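Local structure of sugar ABC transporter, sugar-binding protein (Streptococcus pneumoniae, 2HQ0) at residues V6-F11 and K293-F298; E306-Y311 and E322-A327. The protein probably binds a sugar, likely of the raffinose type, outside the membrane and hands it to an ABC transporter for import. All blocks are in the same frame, centred on the assembly; numbering follows the deposited sequence.

Interaction 1: V6-F11 and K293-F298; sequences VTIEYF and KEANAF
Strand 6-11 crosses helix 293-298 at -48°, with 9.0 Å between the axes at closest approach, and Ile8 faces Ala295, their CA atoms 6.7 Å apart. Val6, Ile8 and Tyr10, every second residue of the strand, turn their CB toward the helix. Ile8 carries the largest share of the strand's contact: CG1 lies between the backbone N and the carbonyl carbon (chi1 60°), and the extended branch brings CD1 to 3.7 Å from the CA of Ala295 and 4.1 Å from the CB of Phe298. Alanine suits this place, since its small methyl lets the isoleucine close on the helix backbone. Here a helix from late in the chain covers one face of the mixed sheet of an alpha/beta lobe, as in periplasmic binding proteins, with the first strand beneath it. Toward the C-terminal end of the strand, CE2 of Phe298 rests 3.9 Å from the CB of Tyr10; the two rings meet obliquely, planes at 49°, and both also meet Trp283. Near its N-terminal end, the bent chain of Glu294 presents its aliphatic CG to Val6 CG2 at 3.7 Å, the two side chains crossing nearly at right angles.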
loop_
_atom_site.group_PDB
_atom_site.type_symbol
_atom_site.label_atom_id
_atom_site.label_comp_id
_atom_site.label_asym_id
_atom_site.label_seq_id
_atom_site.Cartn_x
_atom_site.Cartn_y
_atom_site.Cartn_z
ATOM N N VAL A 6 9.871 6.742 33.234
ATOM C CA VAL A 6 9.750 7.690 32.135
ATOM C C VAL A 6 8.652 7.281 31.157
ATOM O O VAL A 6 8.394 6.096 30.951
ATOM C CB VAL A 6 11.078 7.838 31.369
ATOM C CG1 VAL A 6 12.161 8.386 32.285
ATOM C CG2 VAL A 6 11.498 6.503 30.775
ATOM N N THR A 7 8.012 8.281 30.561
ATOM C CA THR A 7 6.996 8.077 29.559
ATOM C C THR A 7 7.596 8.480 28.221
ATOM O O THR A 7 8.067 9.714 28.019
ATOM C CB THR A 7 5.723 8.902 29.900
ATOM O OG1 THR A 7 5.134 8.327 31.043
ATOM C CG2 THR A 7 4.685 8.880 28.631
ATOM N N ILE A 8 7.292 7.632 27.216
ATOM C CA ILE A 8 7.522 7.964 25.839
ATOM C C ILE A 8 6.190 7.877 25.085
ATOM O O ILE A 8 5.305 7.133 25.500
ATOM C CB ILE A 8 8.586 7.059 25.230
ATOM C CG1 ILE A 8 8.110 5.573 25.308
ATOM C CG2 ILE A 8 9.928 7.353 25.877
ATOM C CD1 ILE A 8 9.066 4.680 24.413
ATOM N N GLU A 9 6.052 8.675 24.026
ATOM C CA GLU A 9 4.882 8.581 23.179
ATOM C C GLU A 9 5.181 7.686 22.012
ATOM O O GLU A 9 6.250 7.761 21.442
ATOM C CB GLU A 9 4.467 9.955 22.617
ATOM C CG GLU A 9 3.836 10.829 23.679
ATOM C CD GLU A 9 3.544 12.186 23.180
ATOM O OE1 GLU A 9 4.139 12.590 22.143
ATOM O OE2 GLU A 9 2.674 12.832 23.856
ATOM N N TYR A 10 4.158 6.942 21.587
ATOM C CA TYR A 10 4.154 6.235 20.311
ATOM C C TYR A 10 3.013 6.890 19.531
ATOM O O TYR A 10 1.833 6.766 19.915
ATOM C CB TYR A 10 3.869 4.714 20.482
ATOM C CG TYR A 10 3.485 4.095 19.152
ATOM C CD1 TYR A 10 4.238 4.336 18.017
ATOM C CD2 TYR A 10 2.332 3.399 18.980
ATOM C CE1 TYR A 10 3.809 3.872 16.779
ATOM C CE2 TYR A 10 1.897 2.915 17.781
ATOM C CZ TYR A 10 2.637 3.164 16.686
ATOM O OH TYR A 10 2.205 2.739 15.439
ATOM N N PHE A 11 3.326 7.637 18.462
ATOM C CA PHE A 11 2.416 8.395 17.623
ATOM C C PHE A 11 1.896 7.471 16.571
ATOM O O PHE A 11 2.630 7.163 15.646
ATOM C CB PHE A 11 3.062 9.674 17.066
ATOM C CG PHE A 11 2.064 10.574 16.331
ATOM C CD1 PHE A 11 1.399 11.605 16.996
ATOM C CD2 PHE A 11 1.771 10.432 14.970
ATOM C CE1 PHE A 11 0.484 12.384 16.353
ATOM C CE2 PHE A 11 0.841 11.187 14.379
ATOM C CZ PHE A 11 0.254 12.200 15.059
ATOM N N LYS A 293 17.022 5.291 25.105
ATOM C CA LYS A 293 17.156 3.856 25.417
ATOM C C LYS A 293 15.756 3.210 25.470
ATOM O O LYS A 293 15.518 2.105 24.926
ATOM C CB LYS A 293 17.959 3.655 26.724
ATOM C CG LYS A 293 17.717 2.358 27.448
ATOM C CD LYS A 293 18.556 2.246 28.748
ATOM C CE LYS A 293 17.761 2.563 30.075
ATOM N NZ LYS A 293 17.580 3.993 30.576
ATOM N N GLU A 294 14.802 3.923 26.041
ATOM C CA GLU A 294 13.483 3.361 26.204
ATOM C C GLU A 294 12.754 3.350 24.848
ATOM O O GLU A 294 12.017 2.399 24.554
ATOM C CB GLU A 294 12.756 4.212 27.252
ATOM C CG GLU A 294 13.330 4.142 28.634
ATOM C CD GLU A 294 14.575 5.011 28.928
ATOM O OE1 GLU A 294 15.002 5.875 28.088
ATOM O OE2 GLU A 294 15.040 4.903 30.086
ATOM N N ALA A 295 12.961 4.397 24.057
ATOM C CA ALA A 295 12.327 4.477 22.731
ATOM C C ALA A 295 12.822 3.298 21.900
ATOM O O ALA A 295 12.073 2.593 21.261
ATOM C CB ALA A 295 12.633 5.842 21.981
ATOM N N ASN A 296 14.137 3.055 21.958
ATOM C CA ASN A 296 14.713 1.928 21.184
ATOM C C ASN A 296 14.235 0.587 21.706
ATOM O O ASN A 296 14.019 -0.314 20.910
ATOM C CB ASN A 296 16.219 2.018 21.166
ATOM C CG ASN A 296 16.754 2.982 20.073
ATOM O OD1 ASN A 296 16.878 2.563 18.901
ATOM N ND2 ASN A 296 17.002 4.258 20.404
ATOM N N ALA A 297 14.040 0.471 23.014
ATOM C CA ALA A 297 13.538 -0.770 23.603
ATOM C C ALA A 297 12.129 -1.064 23.095
ATOM O O ALA A 297 11.793 -2.195 22.796
ATOM C CB ALA A 297 13.546 -0.717 25.118
ATOM N N PHE A 298 11.348 -0.013 22.918
ATOM C CA PHE A 298 9.983 -0.242 22.390
ATOM C C PHE A 298 9.991 -0.730 20.949
ATOM O O PHE A 298 9.261 -1.674 20.568
ATOM C CB PHE A 298 9.128 1.019 22.542
ATOM C CG PHE A 298 7.702 0.804 22.181
ATOM C CD1 PHE A 298 6.957 -0.078 22.907
ATOM C CD2 PHE A 298 7.137 1.514 21.139
ATOM C CE1 PHE A 298 5.648 -0.267 22.610
ATOM C CE2 PHE A 298 5.795 1.325 20.809
ATOM C CZ PHE A 298 5.099 0.403 21.523
#

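Interaction 2: E306-Y311 and E322-A327; sequences EVMQKY and EGVKQA
Gln309 reaches from helix to loop with its amide, which pairs with both backbone polar groups of Lys325. The N-H of Lys325 gives a 2.8 Å hydrogen bond to OE1 of Gln309, arriving in the carbonyl plane on a lone pair, and NE2 of Gln309 returns one of 3.0 Å to the O of Lys325, nearly straight at 172°. With CG anti to the backbone N (chi1 -172°) and a bend at chi2 (78°), the glutamine swings its end to meet the loop. Glutamine suits the place because one flat group offers both acceptor and donor to a single residue, and the paired bonds fix its rotation. The extended segment after helix 305-315 is thereby pinned back on that helix, near the surface of the solute-binding fold. A water gives hydrogen bonds to both Gln309 OE1 and the O of Gly323, and Asp313 accepts a further bond from NE2. Beside these polar bonds, Val324 points its CB at the helix: CG1 lies 3.5 Å from Gln309 OE1, while CG2 touches the CG of buried Met308 at 3.7 Å. Beyond CG the chain bends away from the loop, and the side chain also packs on Met302.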
loop_
_atom_site.group_PDB
_atom_site.type_symbol
_atom_site.label_atom_id
_atom_site.label_comp_id
_atom_site.label_asym_id
_atom_site.label_seq_id
_atom_site.Cartn_x
_atom_site.Cartn_y
_atom_site.Cartn_z
ATOM N N GLU A 306 7.490 -13.026 18.373
ATOM C CA GLU A 306 6.287 -13.421 19.107
ATOM C C GLU A 306 5.402 -12.176 19.306
ATOM O O GLU A 306 4.210 -12.279 19.609
ATOM C CB GLU A 306 6.629 -14.065 20.450
ATOM C CG GLU A 306 7.459 -13.159 21.381
ATOM C CD GLU A 306 8.966 -13.161 21.168
ATOM O OE1 GLU A 306 9.491 -13.544 20.084
ATOM O OE2 GLU A 306 9.650 -12.747 22.158
ATOM N N VAL A 307 6.001 -10.995 19.155
ATOM C CA VAL A 307 5.272 -9.734 19.352
ATOM C C VAL A 307 4.676 -9.306 18.019
ATOM O O VAL A 307 3.454 -9.021 17.904
ATOM C CB VAL A 307 6.172 -8.607 19.933
ATOM C CG1 VAL A 307 5.349 -7.307 20.024
ATOM C CG2 VAL A 307 6.749 -8.999 21.297
ATOM N N MET A 308 5.491 -9.292 16.948
ATOM C CA MET A 308 4.937 -9.007 15.658
ATOM C C MET A 308 3.842 -10.030 15.235
ATOM O O MET A 308 2.938 -9.683 14.495
ATOM C CB MET A 308 6.074 -9.018 14.606
ATOM C CG MET A 308 5.706 -8.688 13.222
ATOM S SD MET A 308 5.190 -6.941 13.139
ATOM C CE MET A 308 3.806 -7.086 12.145
ATOM N N GLN A 309 3.935 -11.285 15.725
ATOM C CA GLN A 309 2.960 -12.294 15.366
ATOM C C GLN A 309 1.610 -11.863 15.894
ATOM O O GLN A 309 0.593 -12.115 15.219
ATOM C CB GLN A 309 3.296 -13.629 16.014
ATOM C CG GLN A 309 2.428 -14.803 15.544
ATOM C CD GLN A 309 2.858 -15.293 14.209
ATOM O OE1 GLN A 309 4.025 -15.619 14.016
ATOM N NE2 GLN A 309 1.930 -15.323 13.248
ATOM N N LYS A 310 1.587 -11.202 17.054
ATOM C CA LYS A 310 0.303 -10.745 17.622
ATOM C C LYS A 310 -0.366 -9.745 16.710
ATOM O O LYS A 310 -1.573 -9.795 16.446
ATOM C CB LYS A 310 0.471 -10.102 19.010
ATOM C CG LYS A 310 0.707 -11.065 20.145
ATOM C CD LYS A 310 0.406 -10.397 21.495
ATOM C CE LYS A 310 0.845 -11.233 22.703
ATOM N NZ LYS A 310 0.381 -12.648 22.784
ATOM N N TYR A 311 0.415 -8.838 16.190
ATOM C CA TYR A 311 -0.116 -7.856 15.269
ATOM C C TYR A 311 -0.520 -8.476 13.961
ATOM O O TYR A 311 -1.594 -8.229 13.476
ATOM C CB TYR A 311 0.916 -6.756 15.049
ATOM C CG TYR A 311 0.471 -5.608 14.159
ATOM C CD1 TYR A 311 0.100 -4.445 14.722
ATOM C CD2 TYR A 311 0.522 -5.681 12.792
ATOM C CE1 TYR A 311 -0.300 -3.375 13.958
ATOM C CE2 TYR A 311 0.146 -4.664 12.005
ATOM C CZ TYR A 311 -0.329 -3.515 12.572
ATOM O OH TYR A 311 -0.648 -2.489 11.658
ATOM N N GLU A 322 11.490 -11.151 10.502
ATOM C CA GLU A 322 11.964 -12.564 10.581
ATOM C C GLU A 322 11.190 -13.357 11.586
ATOM O O GLU A 322 10.939 -12.860 12.682
ATOM C CB GLU A 322 13.372 -12.544 11.013
ATOM C CG GLU A 322 14.342 -12.416 9.942
ATOM C CD GLU A 322 15.820 -12.503 10.462
ATOM O OE1 GLU A 322 16.164 -12.501 11.702
ATOM O OE2 GLU A 322 16.677 -12.464 9.586
ATOM N N GLY A 323 10.885 -14.619 11.310
ATOM C CA GLY A 323 10.392 -15.462 12.378
ATOM C C GLY A 323 8.910 -15.502 12.583
ATOM O O GLY A 323 8.376 -16.225 13.422
ATOM N N VAL A 324 8.196 -14.629 11.859
ATOM C CA VAL A 324 6.709 -14.569 11.955
ATOM C C VAL A 324 6.156 -15.627 11.026
ATOM O O VAL A 324 6.607 -15.780 9.882
ATOM C CB VAL A 324 6.195 -13.183 11.574
ATOM C CG1 VAL A 324 4.691 -13.174 11.530
ATOM C CG2 VAL A 324 6.754 -12.162 12.554
ATOM N N LYS A 325 5.187 -16.382 11.544
ATOM C CA LYS A 325 4.491 -17.377 10.762
ATOM C C LYS A 325 3.418 -16.677 9.924
ATOM O O LYS A 325 2.407 -16.286 10.436
ATOM C CB LYS A 325 3.856 -18.407 11.703
ATOM C CG LYS A 325 3.252 -19.630 11.007
ATOM C CD LYS A 325 2.787 -20.670 12.040
ATOM C CE LYS A 325 1.374 -20.377 12.535
ATOM N NZ LYS A 325 0.879 -21.283 13.622
ATOM N N GLN A 326 3.620 -16.558 8.635
ATOM C CA GLN A 326 2.592 -15.916 7.826
ATOM C C GLN A 326 1.584 -16.950 7.337
ATOM O O GLN A 326 1.795 -18.185 7.401
ATOM C CB GLN A 326 3.239 -15.002 6.762
ATOM C CG GLN A 326 3.904 -13.787 7.500
ATOM C CD GLN A 326 4.750 -12.850 6.613
ATOM O OE1 GLN A 326 4.251 -11.935 5.719
ATOM N NE2 GLN A 326 6.101 -12.982 6.922
ATOM N N ALA A 327 0.496 -16.424 6.823
ATOM C CA ALA A 327 -0.691 -17.164 6.541
ATOM C C ALA A 327 -0.361 -18.015 5.339
ATOM O O ALA A 327 0.431 -17.657 4.463
ATOM C CB ALA A 327 -1.845 -16.208 6.211
HETATM O O HOH W 1 6.197 -16.605 15.285
#

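Overall arrangement
From the N terminus, the chain enters with strand 6-11, and interaction 1 closes a loop of 281 intervening residues when helix 292-303 returns to cover it. That loop holds many helices and all the other strands of the mixed sheet. Interaction 2 comes afterwards, in series: its ten-residue loop binds the segment 322-327 back to helix 305-315, so the two loops neither nest nor cross. The centres of interaction 1 and interaction 2 lie about 22 Å apart, and their nearest atoms about 7 Å. They are joined along the chain, since helix 305-315 directly follows helix 292-303, and also by packing, since Val307, Met308 and Tyr311 rest on the earlier helix.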